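Local coordinates for anabena Tic22 (Anabaena sp., PDB 4EV1), which probably acts as a chaperone in protein transport, as a thylakoid-linked member of the Tic22-like family, at residues G46-M49 / E53-A56; Q144-I149 / D183-D188; V87-L92 / T195-N200; P15-T20 / R216-T221. All coordinates share one frame; numbering follows the deposited sequence.

Interaction 1: G46-M49 / E53-A56; sequences GAYM and EAQA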
loop_
_atom_site.group_PDB
_atom_site.type_symbol
_atom_site.label_atom_id
_atom_site.label_comp_id
_atom_site.label_asym_id
_atom_site.label_seq_id
_atom_site.Cartn_x
_atom_site.Cartn_y
_atom_site.Cartn_z
ATOM N N GLY A 46 -11.245 -5.068 5.410
ATOM C CA GLY A 46 -10.235 -4.152 5.867
ATOM C C GLY A 46 -8.852 -4.652 5.637
ATOM O O GLY A 46 -8.441 -5.608 6.352
ATOM N N ALA A 47 -8.122 -4.014 4.706
ATOM C CA ALA A 47 -6.781 -4.428 4.314
ATOM C C ALA A 47 -5.762 -3.632 5.145
ATOM O O ALA A 47 -6.060 -2.524 5.617
ATOM C CB ALA A 47 -6.537 -4.244 2.788
ATOM N N TYR A 48 -4.584 -4.210 5.325
ATOM C CA TYR A 48 -3.532 -3.638 6.157
ATOM C C TYR A 48 -2.209 -3.580 5.420
ATOM O O TYR A 48 -1.789 -4.553 4.772
ATOM C CB TYR A 48 -3.320 -4.493 7.412
ATOM C CG TYR A 48 -4.488 -4.494 8.381
ATOM C CD1 TYR A 48 -5.544 -5.412 8.233
ATOM C CD2 TYR A 48 -4.533 -3.619 9.449
ATOM C CE1 TYR A 48 -6.641 -5.437 9.137
ATOM C CE2 TYR A 48 -5.629 -3.631 10.344
ATOM C CZ TYR A 48 -6.666 -4.534 10.178
ATOM O OH TYR A 48 -7.737 -4.552 11.043
ATOM N N MET A 49 -1.501 -2.478 5.630
ATOM C CA MET A 49 -0.137 -2.314 5.147
ATOM C C MET A 49 0.827 -3.011 6.064
ATOM O O MET A 49 1.939 -3.369 5.609
ATOM C CB MET A 49 0.224 -0.840 5.061
ATOM C CG MET A 49 -0.629 -0.071 4.016
ATOM S SD MET A 49 -0.799 -0.832 2.408
ATOM C CE MET A 49 0.865 -0.906 1.933
ATOM N N GLU A 53 -0.188 -5.289 12.521
ATOM C CA GLU A 53 -1.488 -4.650 12.780
ATOM C C GLU A 53 -2.646 -5.579 12.475
ATOM O O GLU A 53 -3.603 -5.655 13.269
ATOM C CB GLU A 53 -1.667 -3.298 12.020
ATOM C CG GLU A 53 -0.966 -2.175 12.693
ATOM C CD GLU A 53 -1.017 -0.830 11.939
ATOM O OE1 GLU A 53 -2.031 -0.569 11.262
ATOM O OE2 GLU A 53 -0.027 -0.032 12.073
ATOM N N ALA A 54 -2.575 -6.294 11.351
ATOM C CA ALA A 54 -3.601 -7.262 10.980
ATOM C C ALA A 54 -3.735 -8.322 12.060
ATOM O O ALA A 54 -4.825 -8.675 12.457
ATOM C CB ALA A 54 -3.245 -7.964 9.591
ATOM N N GLN A 55 -2.602 -8.837 12.501
ATOM C CA GLN A 55 -2.607 -9.847 13.508
ATOM C C GLN A 55 -3.189 -9.342 14.840
ATOM O O GLN A 55 -3.894 -10.094 15.517
ATOM C CB GLN A 55 -1.223 -10.443 13.680
ATOM C CG GLN A 55 -1.244 -11.732 14.551
ATOM C CD GLN A 55 -2.060 -12.884 13.996
ATOM O OE1 GLN A 55 -3.023 -13.390 14.661
ATOM N NE2 GLN A 55 -1.733 -13.304 12.807
ATOM N N ALA A 56 -2.914 -8.090 15.180
ATOM C CA ALA A 56 -3.382 -7.499 16.435
ATOM C C ALA A 56 -4.907 -7.443 16.410
ATOM O O ALA A 56 -5.574 -7.707 17.414
ATOM C CB ALA A 56 -2.760 -6.092 16.611
HETATM O O HOH W 1 -1.548 -1.492 8.767
#

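Interaction 2: Q144-I149 / D183-D188; sequences QGYVPI and DIQVLD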
loop_
_atom_site.group_PDB
_atom_site.type_symbol
_atom_site.label_atom_id
_atom_site.label_comp_id
_atom_site.label_asym_id
_atom_site.label_seq_id
_atom_site.Cartn_x
_atom_site.Cartn_y
_atom_site.Cartn_z
ATOM N N GLN A 144 13.354 20.109 -8.102
ATOM C CA GLN A 144 14.212 19.305 -8.970
ATOM C C GLN A 144 13.698 17.854 -9.054
ATOM O O GLN A 144 12.651 17.556 -8.499
ATOM C CB GLN A 144 15.677 19.458 -8.521
ATOM C CG GLN A 144 16.275 20.820 -9.002
ATOM C CD GLN A 144 17.617 21.194 -8.378
ATOM O OE1 GLN A 144 18.153 20.484 -7.509
ATOM N NE2 GLN A 144 18.171 22.317 -8.826
ATOM N N GLY A 145 14.397 16.991 -9.789
ATOM C CA GLY A 145 13.888 15.665 -10.142
ATOM C C GLY A 145 14.030 14.635 -9.041
ATOM O O GLY A 145 14.640 14.903 -8.002
ATOM N N TYR A 146 13.459 13.455 -9.275
ATOM C CA TYR A 146 13.536 12.335 -8.348
ATOM C C TYR A 146 14.891 11.668 -8.508
ATOM O O TYR A 146 15.334 11.446 -9.635
ATOM C CB TYR A 146 12.406 11.336 -8.617
ATOM C CG TYR A 146 11.119 12.017 -8.421
ATOM C CD1 TYR A 146 10.649 12.241 -7.152
ATOM C CD2 TYR A 146 10.409 12.536 -9.493
ATOM C CE1 TYR A 146 9.485 12.925 -6.940
ATOM C CE2 TYR A 146 9.242 13.242 -9.288
ATOM C CZ TYR A 146 8.790 13.438 -8.011
ATOM O OH TYR A 146 7.635 14.126 -7.775
ATOM N N VAL A 147 15.520 11.360 -7.372
ATOM C CA VAL A 147 16.813 10.702 -7.321
ATOM C C VAL A 147 16.646 9.227 -7.672
ATOM O O VAL A 147 15.852 8.532 -7.037
ATOM C CB VAL A 147 17.469 10.792 -5.891
ATOM C CG1 VAL A 147 18.750 9.971 -5.829
ATOM C CG2 VAL A 147 17.745 12.222 -5.505
ATOM N N PRO A 148 17.367 8.758 -8.704
ATOM C CA PRO A 148 17.396 7.334 -9.041
ATOM C C PRO A 148 18.421 6.553 -8.229
ATOM O O PRO A 148 19.308 7.149 -7.598
ATOM C CB PRO A 148 17.766 7.314 -10.528
ATOM C CG PRO A 148 18.035 8.755 -10.929
ATOM C CD PRO A 148 18.113 9.566 -9.688
ATOM N N ILE A 149 18.274 5.232 -8.216
ATOM C CA ILE A 149 19.268 4.354 -7.595
ATOM C C ILE A 149 19.698 3.274 -8.579
ATOM O O ILE A 149 18.961 2.918 -9.500
ATOM C CB ILE A 149 18.788 3.706 -6.256
ATOM C CG1 ILE A 149 17.426 3.023 -6.417
ATOM C CG2 ILE A 149 18.704 4.753 -5.165
ATOM C CD1 ILE A 149 17.056 2.078 -5.260
ATOM N N ASP A 183 15.379 16.678 -0.473
ATOM C CA ASP A 183 14.302 16.451 0.470
ATOM C C ASP A 183 13.481 15.223 0.114
ATOM O O ASP A 183 13.703 14.588 -0.928
ATOM C CB ASP A 183 13.407 17.683 0.581
ATOM C CG ASP A 183 12.461 17.837 -0.582
ATOM O OD1 ASP A 183 12.688 17.238 -1.649
ATOM O OD2 ASP A 183 11.468 18.578 -0.436
ATOM N N ILE A 184 12.538 14.908 0.994
ATOM C CA ILE A 184 11.593 13.823 0.748
ATOM C C ILE A 184 10.235 14.430 0.416
ATOM O O ILE A 184 9.705 15.183 1.217
ATOM C CB ILE A 184 11.443 12.928 1.984
ATOM C CG1 ILE A 184 12.809 12.403 2.435
ATOM C CG2 ILE A 184 10.467 11.762 1.668
ATOM C CD1 ILE A 184 12.779 11.594 3.753
ATOM N N GLN A 185 9.674 14.088 -0.746
ATOM C CA GLN A 185 8.294 14.441 -1.089
ATOM C C GLN A 185 7.285 13.410 -0.571
ATOM O O GLN A 185 7.460 12.193 -0.735
ATOM C CB GLN A 185 8.111 14.540 -2.599
ATOM C CG GLN A 185 6.834 15.237 -3.027
ATOM C CD GLN A 185 6.598 15.192 -4.522
ATOM O OE1 GLN A 185 7.248 14.450 -5.246
ATOM N NE2 GLN A 185 5.659 16.003 -4.998
ATOM N N VAL A 186 6.215 13.921 0.034
ATOM C CA VAL A 186 5.104 13.080 0.428
ATOM C C VAL A 186 4.144 12.882 -0.755
ATOM O O VAL A 186 3.666 13.846 -1.379
ATOM C CB VAL A 186 4.366 13.641 1.627
ATOM C CG1 VAL A 186 3.228 12.702 2.002
ATOM C CG2 VAL A 186 5.332 13.773 2.752
ATOM N N LEU A 187 3.922 11.616 -1.092
ATOM C CA LEU A 187 2.989 11.217 -2.134
ATOM C C LEU A 187 1.947 10.303 -1.484
ATOM O O LEU A 187 2.024 10.004 -0.305
ATOM C CB LEU A 187 3.713 10.452 -3.246
ATOM C CG LEU A 187 4.837 11.209 -3.975
ATOM C CD1 LEU A 187 5.758 10.254 -4.710
ATOM C CD2 LEU A 187 4.244 12.270 -4.923
ATOM N N ASP A 188 0.966 9.893 -2.254
ATOM C CA ASP A 188 0.096 8.808 -1.835
ATOM C C ASP A 188 -0.182 7.870 -2.979
ATOM O O ASP A 188 -0.049 8.240 -4.142
ATOM C CB ASP A 188 -1.195 9.308 -1.187
ATOM C CG ASP A 188 -2.057 10.047 -2.124
ATOM O OD1 ASP A 188 -2.405 9.484 -3.161
ATOM O OD2 ASP A 188 -2.436 11.198 -1.811
#

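Interaction 3: V87-L92 / T195-N200; sequences VIYQQL and TLQDKN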
loop_
_atom_site.group_PDB
_atom_site.type_symbol
_atom_site.label_atom_id
_atom_site.label_comp_id
_atom_site.label_asym_id
_atom_site.label_seq_id
_atom_site.Cartn_x
_atom_site.Cartn_y
_atom_site.Cartn_z
ATOM N N VAL A 87 -2.720 -7.713 -7.427
ATOM C CA VAL A 87 -3.833 -8.641 -7.502
ATOM C C VAL A 87 -5.130 -7.988 -7.029
ATOM O O VAL A 87 -6.173 -8.122 -7.651
ATOM C CB VAL A 87 -3.551 -9.896 -6.658
ATOM C CG1 VAL A 87 -4.750 -10.831 -6.647
ATOM C CG2 VAL A 87 -2.296 -10.632 -7.219
ATOM N N ILE A 88 -5.069 -7.271 -5.918
ATOM C CA ILE A 88 -6.206 -6.502 -5.452
ATOM C C ILE A 88 -6.610 -5.411 -6.438
ATOM O O ILE A 88 -7.795 -5.259 -6.727
ATOM C CB ILE A 88 -5.919 -5.921 -4.039
ATOM C CG1 ILE A 88 -5.736 -7.066 -3.030
ATOM C CG2 ILE A 88 -7.067 -5.010 -3.585
ATOM C CD1 ILE A 88 -5.368 -6.585 -1.639
ATOM N N TYR A 89 -5.649 -4.632 -6.918
ATOM C CA TYR A 89 -5.890 -3.622 -7.954
ATOM C C TYR A 89 -6.645 -4.254 -9.158
ATOM O O TYR A 89 -7.729 -3.807 -9.550
ATOM C CB TYR A 89 -4.548 -3.058 -8.448
ATOM C CG TYR A 89 -4.664 -2.119 -9.649
ATOM C CD1 TYR A 89 -5.256 -0.879 -9.523
ATOM C CD2 TYR A 89 -4.190 -2.503 -10.904
ATOM C CE1 TYR A 89 -5.372 -0.013 -10.634
ATOM C CE2 TYR A 89 -4.295 -1.677 -12.003
ATOM C CZ TYR A 89 -4.867 -0.419 -11.868
ATOM O OH TYR A 89 -4.959 0.398 -12.977
ATOM N N GLN A 90 -6.078 -5.331 -9.689
ATOM C CA GLN A 90 -6.660 -6.022 -10.838
ATOM C C GLN A 90 -8.061 -6.517 -10.558
ATOM O O GLN A 90 -8.981 -6.305 -11.352
ATOM C CB GLN A 90 -5.725 -7.166 -11.269
ATOM C CG GLN A 90 -6.236 -7.978 -12.449
ATOM C CD GLN A 90 -5.329 -9.138 -12.745
ATOM O OE1 GLN A 90 -5.295 -10.142 -12.007
ATOM N NE2 GLN A 90 -4.567 -9.008 -13.807
ATOM N N GLN A 91 -8.254 -7.116 -9.392
ATOM C CA GLN A 91 -9.565 -7.583 -9.025
ATOM C C GLN A 91 -10.583 -6.422 -8.998
ATOM O O GLN A 91 -11.718 -6.552 -9.495
ATOM C CB GLN A 91 -9.534 -8.305 -7.694
ATOM C CG GLN A 91 -10.905 -8.785 -7.296
ATOM C CD GLN A 91 -10.938 -9.689 -6.107
ATOM O OE1 GLN A 91 -10.139 -10.616 -5.982
ATOM N NE2 GLN A 91 -11.894 -9.439 -5.221
ATOM N N LEU A 92 -10.195 -5.296 -8.419
ATOM C CA LEU A 92 -11.102 -4.135 -8.364
ATOM C C LEU A 92 -11.427 -3.635 -9.780
ATOM O O LEU A 92 -12.574 -3.278 -10.047
ATOM C CB LEU A 92 -10.551 -3.013 -7.481
ATOM C CG LEU A 92 -10.538 -3.291 -5.978
ATOM C CD1 LEU A 92 -9.647 -2.256 -5.249
ATOM C CD2 LEU A 92 -11.985 -3.292 -5.435
ATOM N N THR A 195 -1.203 8.784 -11.932
ATOM C CA THR A 195 -0.088 9.162 -12.832
ATOM C C THR A 195 0.340 8.010 -13.740
ATOM O O THR A 195 0.510 8.198 -14.967
ATOM C CB THR A 195 1.164 9.658 -12.071
ATOM O OG1 THR A 195 0.819 10.783 -11.256
ATOM C CG2 THR A 195 2.286 10.022 -13.082
ATOM N N LEU A 196 0.530 6.823 -13.170
ATOM C CA LEU A 196 0.945 5.659 -13.982
ATOM C C LEU A 196 -0.154 5.270 -15.009
ATOM O O LEU A 196 0.150 4.752 -16.078
ATOM C CB LEU A 196 1.277 4.451 -13.111
ATOM C CG LEU A 196 2.363 4.604 -12.039
ATOM C CD1 LEU A 196 2.396 3.373 -11.169
ATOM C CD2 LEU A 196 3.689 4.840 -12.669
ATOM N N GLN A 197 -1.413 5.514 -14.670
ATOM C CA GLN A 197 -2.531 5.229 -15.584
ATOM C C GLN A 197 -2.648 6.302 -16.703
ATOM O O GLN A 197 -3.084 5.986 -17.810
ATOM C CB GLN A 197 -3.851 5.147 -14.806
ATOM C CG GLN A 197 -3.970 3.942 -13.859
ATOM C CD GLN A 197 -5.222 3.961 -12.982
ATOM O OE1 GLN A 197 -5.684 5.007 -12.542
ATOM N NE2 GLN A 197 -5.755 2.780 -12.700
ATOM N N ASP A 198 -2.260 7.558 -16.404
ATOM C CA ASP A 198 -2.582 8.727 -17.262
ATOM C C ASP A 198 -1.448 9.293 -18.127
ATOM O O ASP A 198 -1.702 10.121 -19.006
ATOM C CB ASP A 198 -3.175 9.870 -16.414
ATOM C CG ASP A 198 -4.496 9.490 -15.763
ATOM O OD1 ASP A 198 -5.075 8.456 -16.163
ATOM O OD2 ASP A 198 -4.954 10.210 -14.843
ATOM N N LYS A 199 -0.204 8.886 -17.886
ATOM C CA LYS A 199 0.922 9.478 -18.623
ATOM C C LYS A 199 1.617 8.516 -19.606
ATOM O O LYS A 199 1.638 7.302 -19.382
ATOM C CB LYS A 199 1.926 10.091 -17.645
ATOM C CG LYS A 199 1.349 11.242 -16.861
ATOM C CD LYS A 199 2.318 12.416 -16.786
ATOM C CE LYS A 199 1.683 13.665 -16.154
ATOM N NZ LYS A 199 2.665 14.334 -15.235
ATOM N N ASN A 200 2.153 9.069 -20.703
ATOM C CA ASN A 200 2.967 8.309 -21.680
ATOM C C ASN A 200 4.483 8.410 -21.388
ATOM O O ASN A 200 5.291 7.633 -21.924
ATOM C CB ASN A 200 2.695 8.783 -23.130
ATOM C CG ASN A 200 1.559 8.008 -23.828
ATOM O OD1 ASN A 200 1.306 6.840 -23.543
ATOM N ND2 ASN A 200 0.889 8.671 -24.778
#

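Interaction 4: P15-T20 / R216-T221; sequences PIYLVT and REYIRT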
loop_
_atom_site.group_PDB
_atom_site.type_symbol
_atom_site.label_atom_id
_atom_site.label_comp_id
_atom_site.label_asym_id
_atom_site.label_seq_id
_atom_site.Cartn_x
_atom_site.Cartn_y
_atom_site.Cartn_z
ATOM N N PRO A 15 3.216 -6.160 -0.533
ATOM C CA PRO A 15 2.226 -7.073 0.055
ATOM C C PRO A 15 1.162 -6.324 0.877
ATOM O O PRO A 15 1.454 -5.351 1.548
ATOM C CB PRO A 15 3.063 -7.985 0.947
ATOM C CG PRO A 15 4.188 -7.173 1.360
ATOM C CD PRO A 15 4.443 -6.101 0.273
ATOM N N ILE A 16 -0.070 -6.813 0.808
ATOM C CA ILE A 16 -1.164 -6.267 1.542
ATOM C C ILE A 16 -1.598 -7.401 2.445
ATOM O O ILE A 16 -1.637 -8.554 2.016
ATOM C CB ILE A 16 -2.308 -5.884 0.579
ATOM C CG1 ILE A 16 -1.809 -4.838 -0.435
ATOM C CG2 ILE A 16 -3.570 -5.404 1.367
ATOM C CD1 ILE A 16 -1.439 -3.477 0.123
ATOM N N TYR A 17 -1.923 -7.113 3.687
ATOM C CA TYR A 17 -2.325 -8.189 4.649
ATOM C C TYR A 17 -3.851 -8.175 4.902
ATOM O O TYR A 17 -4.398 -7.174 5.287
ATOM C CB TYR A 17 -1.512 -8.007 5.914
ATOM C CG TYR A 17 -0.038 -8.014 5.611
ATOM C CD1 TYR A 17 0.612 -9.192 5.295
ATOM C CD2 TYR A 17 0.694 -6.850 5.583
ATOM C CE1 TYR A 17 1.955 -9.215 4.995
ATOM C CE2 TYR A 17 2.060 -6.858 5.258
ATOM C CZ TYR A 17 2.680 -8.068 4.949
ATOM O OH TYR A 17 4.031 -8.118 4.647
ATOM N N LEU A 18 -4.523 -9.271 4.583
ATOM C CA LEU A 18 -5.928 -9.427 4.728
ATOM C C LEU A 18 -6.186 -10.322 5.921
ATOM O O LEU A 18 -5.334 -11.171 6.252
ATOM C CB LEU A 18 -6.513 -10.059 3.484
ATOM C CG LEU A 18 -6.427 -9.233 2.191
ATOM C CD1 LEU A 18 -7.271 -9.954 1.120
ATOM C CD2 LEU A 18 -6.871 -7.730 2.388
ATOM N N VAL A 19 -7.275 -10.049 6.622
ATOM C CA VAL A 19 -7.771 -10.949 7.656
ATOM C C VAL A 19 -8.735 -11.931 7.008
ATOM O O VAL A 19 -9.804 -11.547 6.462
ATOM C CB VAL A 19 -8.433 -10.206 8.821
ATOM C CG1 VAL A 19 -9.077 -11.219 9.813
ATOM C CG2 VAL A 19 -7.441 -9.342 9.545
ATOM N N THR A 20 -8.368 -13.206 7.065
ATOM C CA THR A 20 -9.058 -14.246 6.271
ATOM C C THR A 20 -9.305 -15.501 7.049
ATOM O O THR A 20 -8.730 -15.653 8.123
ATOM C CB THR A 20 -8.285 -14.630 5.010
ATOM O OG1 THR A 20 -7.183 -15.477 5.329
ATOM C CG2 THR A 20 -7.755 -13.412 4.244
ATOM N N ARG A 216 9.513 -6.528 3.490
ATOM C CA ARG A 216 10.629 -7.049 2.682
ATOM C C ARG A 216 11.201 -8.310 3.338
ATOM O O ARG A 216 11.435 -9.305 2.654
ATOM C CB ARG A 216 11.742 -6.003 2.524
ATOM C CG ARG A 216 11.336 -4.829 1.629
ATOM C CD ARG A 216 12.550 -4.083 1.156
ATOM N NE ARG A 216 13.456 -3.647 2.244
ATOM C CZ ARG A 216 13.369 -2.484 2.896
ATOM N NH1 ARG A 216 12.369 -1.633 2.665
ATOM N NH2 ARG A 216 14.284 -2.160 3.813
ATOM N N GLU A 217 11.395 -8.243 4.651
ATOM C CA GLU A 217 11.864 -9.356 5.472
ATOM C C GLU A 217 10.866 -10.529 5.411
ATOM O O GLU A 217 11.263 -11.646 5.137
ATOM C CB GLU A 217 12.041 -8.897 6.921
ATOM C CG GLU A 217 12.536 -9.999 7.909
ATOM C CD GLU A 217 12.668 -9.521 9.377
ATOM O OE1 GLU A 217 12.153 -8.443 9.744
ATOM O OE2 GLU A 217 13.258 -10.270 10.188
ATOM N N TYR A 218 9.582 -10.257 5.619
ATOM C CA TYR A 218 8.562 -11.298 5.532
ATOM C C TYR A 218 8.568 -12.006 4.184
ATOM O O TYR A 218 8.474 -13.236 4.123
ATOM C CB TYR A 218 7.180 -10.722 5.790
ATOM C CG TYR A 218 6.085 -11.734 5.667
ATOM C CD1 TYR A 218 5.946 -12.727 6.630
ATOM C CD2 TYR A 218 5.217 -11.725 4.586
ATOM C CE1 TYR A 218 4.980 -13.663 6.535
ATOM C CE2 TYR A 218 4.216 -12.691 4.475
ATOM C CZ TYR A 218 4.105 -13.643 5.452
ATOM O OH TYR A 218 3.166 -14.626 5.387
ATOM N N ILE A 219 8.656 -11.219 3.108
ATOM C CA ILE A 219 8.613 -11.740 1.754
ATOM C C ILE A 219 9.803 -12.653 1.510
ATOM O O ILE A 219 9.635 -13.684 0.880
ATOM C CB ILE A 219 8.587 -10.617 0.691
ATOM C CG1 ILE A 219 7.214 -10.007 0.585
ATOM C CG2 ILE A 219 8.996 -11.128 -0.696
ATOM C CD1 ILE A 219 7.275 -8.631 -0.081
ATOM N N ARG A 220 10.969 -12.309 2.060
ATOM C CA ARG A 220 12.144 -13.172 1.947
ATOM C C ARG A 220 11.920 -14.556 2.587
ATOM O O ARG A 220 12.664 -15.451 2.278
ATOM C CB ARG A 220 13.420 -12.537 2.562
ATOM C CG ARG A 220 14.015 -11.424 1.745
ATOM C CD ARG A 220 15.352 -10.879 2.358
ATOM N NE ARG A 220 15.182 -9.511 2.866
ATOM C CZ ARG A 220 15.435 -9.107 4.109
ATOM N NH1 ARG A 220 15.925 -9.939 5.026
ATOM N NH2 ARG A 220 15.229 -7.849 4.432
ATOM N N THR A 221 10.914 -14.723 3.460
ATOM C CA THR A 221 10.650 -16.033 4.109
ATOM C C THR A 221 9.828 -17.022 3.256
ATOM O O THR A 221 9.659 -18.206 3.620
ATOM C CB THR A 221 9.939 -15.884 5.481
ATOM O OG1 THR A 221 8.550 -15.536 5.301
ATOM C CG2 THR A 221 10.677 -14.864 6.402
#

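Interaction 1: G46-M49 / E53-A56
The ring of Y48 lies flat against the first turn of the helix that follows its strand, with the backbone of A54 over one of its faces. A54 CA sits 3.8 Å from the centroid of the Y48 ring and 8° off the ring normal, a CH-pi contact almost straight over the ring centre. Beside it the methyl CB of A54 reaches Y48 CD1 at 3.7 Å. Alanine suits this place because a single methyl lets the aromatic face come right up to the helix backbone. E53 adds a looser touch, its CB 3.9 Å from Y48 CD2 in an oblique approach.

Strand 43-48 and helix 51-63 form a beta-alpha unit: the strand leads through a short connection into the helix, which folds back so that a tyrosine at the strand's end packs on it. Y48 has CG beside its backbone N and anti to the carbonyl carbon (chi1 -67°), which sends the ring toward the helix.

Further out, polar links hold the junction. A water in the plane of the Y48 ring, at its edge, gives a hydrogen bond to E53 OE1 at 2.7 Å and accepts a weak one from M49 N at 3.3 Å. The same E53 OE1 also forms a salt bridge with K107, whose backbone pairs with A47 and M49 across the sheet, and this would probably help keep the glutamate charged. S50 OG bonds to E53 N at the start of the helix, while V80 of strand 79-84 touches the side chain of A54.

Interaction 2: Q144-I149 / D183-D188
Y146 reaches from the loop between strands 134-139 and 149-151, which runs beside strand 134-139, past that strand to Q185 on its antiparallel partner, strand 183-188. Along strand 183-188 the side chains alternate in role.

D183 comes first, and its carboxylate turns to R139 of the partner strand in a salt bridge. I184 is buried and packs on A168 and Q169 of helix 165-175, the place for a branched apolar residue. Q185 then points the other way, toward the loop. Its CG stands anti to the backbone N (chi1 -165°) and the chain stays extended beyond it, which carries the amide out to the tyrosine hydroxyl. Y146 OH donates to Q185 OE1 at 2.6 Å. The donor lies in the carbonyl plane on a lone pair, with a C=O...donor angle of 137°. Ring and amide are nearly coplanar, 16° apart, and the oxygen lies in the ring plane at its edge, 3.2 Å from Y146 CE1. R139 touches both side chains, and a bound 2-[N-cyclohexylamino]ethane sulfonic acid, probably from the crystallisation liquor, approaches Y146 to about 3 Å between nearest atoms.

L187 directs its CB toward the loop but packs on A137 of the neighbouring strand. At the end of the strand D188 takes the N-cap position of helix 189-198, where its OD1 accepts a hydrogen bond from G191 N.

Interaction 3: V87-L92 / T195-N200
Y89 and Q197 reach toward each other from two separate helices whose backbones stay far apart, the nearest CA atoms, those of Y89 and Q197 themselves, being 12.2 Å from each other. Only long side chains can span such a distance, and a tyrosine and an extended glutamine together do so.

From CB, the tyrosine turns CG anti to its own nitrogen (chi1 173°), which aims the ring away from helix 85-94 toward helix 189-198. The body of the ring is not held by Q197 but by the N-terminal helix 4-11, where I7 and L11 touch it; I7 also touches the glutamine, so this apolar residue sits beside both partners. Farther out, Y89 CE1 comes to 3.5 Å from Q197 NE2, and Y89 CZ to 3.4 Å from the same nitrogen, which approaches at the ring's edge and in its plane.

At the tip, Q197 NE2 donates to Y89 OH at 2.5 Å, unusually short for such a pair, so the exact length is doubtful. The N-H...O angle is 152°, and the hydroxyl lies close to the amide plane, where an amide hydrogen points. Ring and amide planes are turned 48° apart. The phenol oxygen has a second partner, E4 OE2 of helix 4-11, to which it probably gives its own proton while accepting from the amide; a hydroxyl suits the spot because it can do both.

The arrangement is a polar bridge between helices remote in sequence, with the tyrosine hydroxyl placed between the glutamine and E4, among helices 4-11, 85-94 and 189-198.

Interaction 4: P15-T20 / R216-T221
P15 and I219 mark the closest approach of strand 15-20 to the C-terminal helix 213-220, with their CA atoms 8.1 Å apart. Contact is confined to the beginning of the strand, since further along it the helix falls away. Y218 O accepts from T221 N and, in the carbonyl plane, from T221 OG1 at 2.6 Å, so the threonine hydroxyl doubles the backbone bond.

Two side-chain pairs bridge the gap. The outer end of I219, its CD1, settles on the rim of the proline ring, 3.7 Å from P15 CG and 3.8 Å from P15 CD. Both groups are apolar, suited to a partly buried seam. Next to them Y17 and Y218 pass alongside one another, running opposite ways, without stacking. Y218 has CG anti to the backbone N (chi1 178°), bringing its CD2 to 4.1 Å from Y17 CE1 and 3.8 Å from Y17 OH, at the edge of the Y17 ring and near its plane. The Y17 hydroxyl itself bonds to S215 OG, one turn earlier in the same helix, which adds a polar tie.

R51 of helix 51-63 touches both tyrosines. From strand 79-84, the antiparallel partner of strand 15-20, V80 packs on Y17 and A82 on Y218, placing the C-terminal helix against this strand pair and beside helix 51-63.

Interactions 1 and 4 share one region: strands 43-48 and 15-20 lie side by side, joined where Y48 O meets Y17 N at 2.8 Å, a probable hydrogen bond, and both contacts rest on aromatic and apolar packing in partly buried settings. Interaction 3 is also partly buried and meets interaction 4 where I88 CD1 packs on I16 CG2. Interaction 2 lies at the surface, on the opposite side of the chain's centre from interaction 1, about 27 Å between centres, yet strand 183-188 runs directly into the helix of interaction 3. Interactions 2 and 3 each depend on one tyrosine-glutamine bond, with roles reversed: the phenol donates in the former and accepts in the latter.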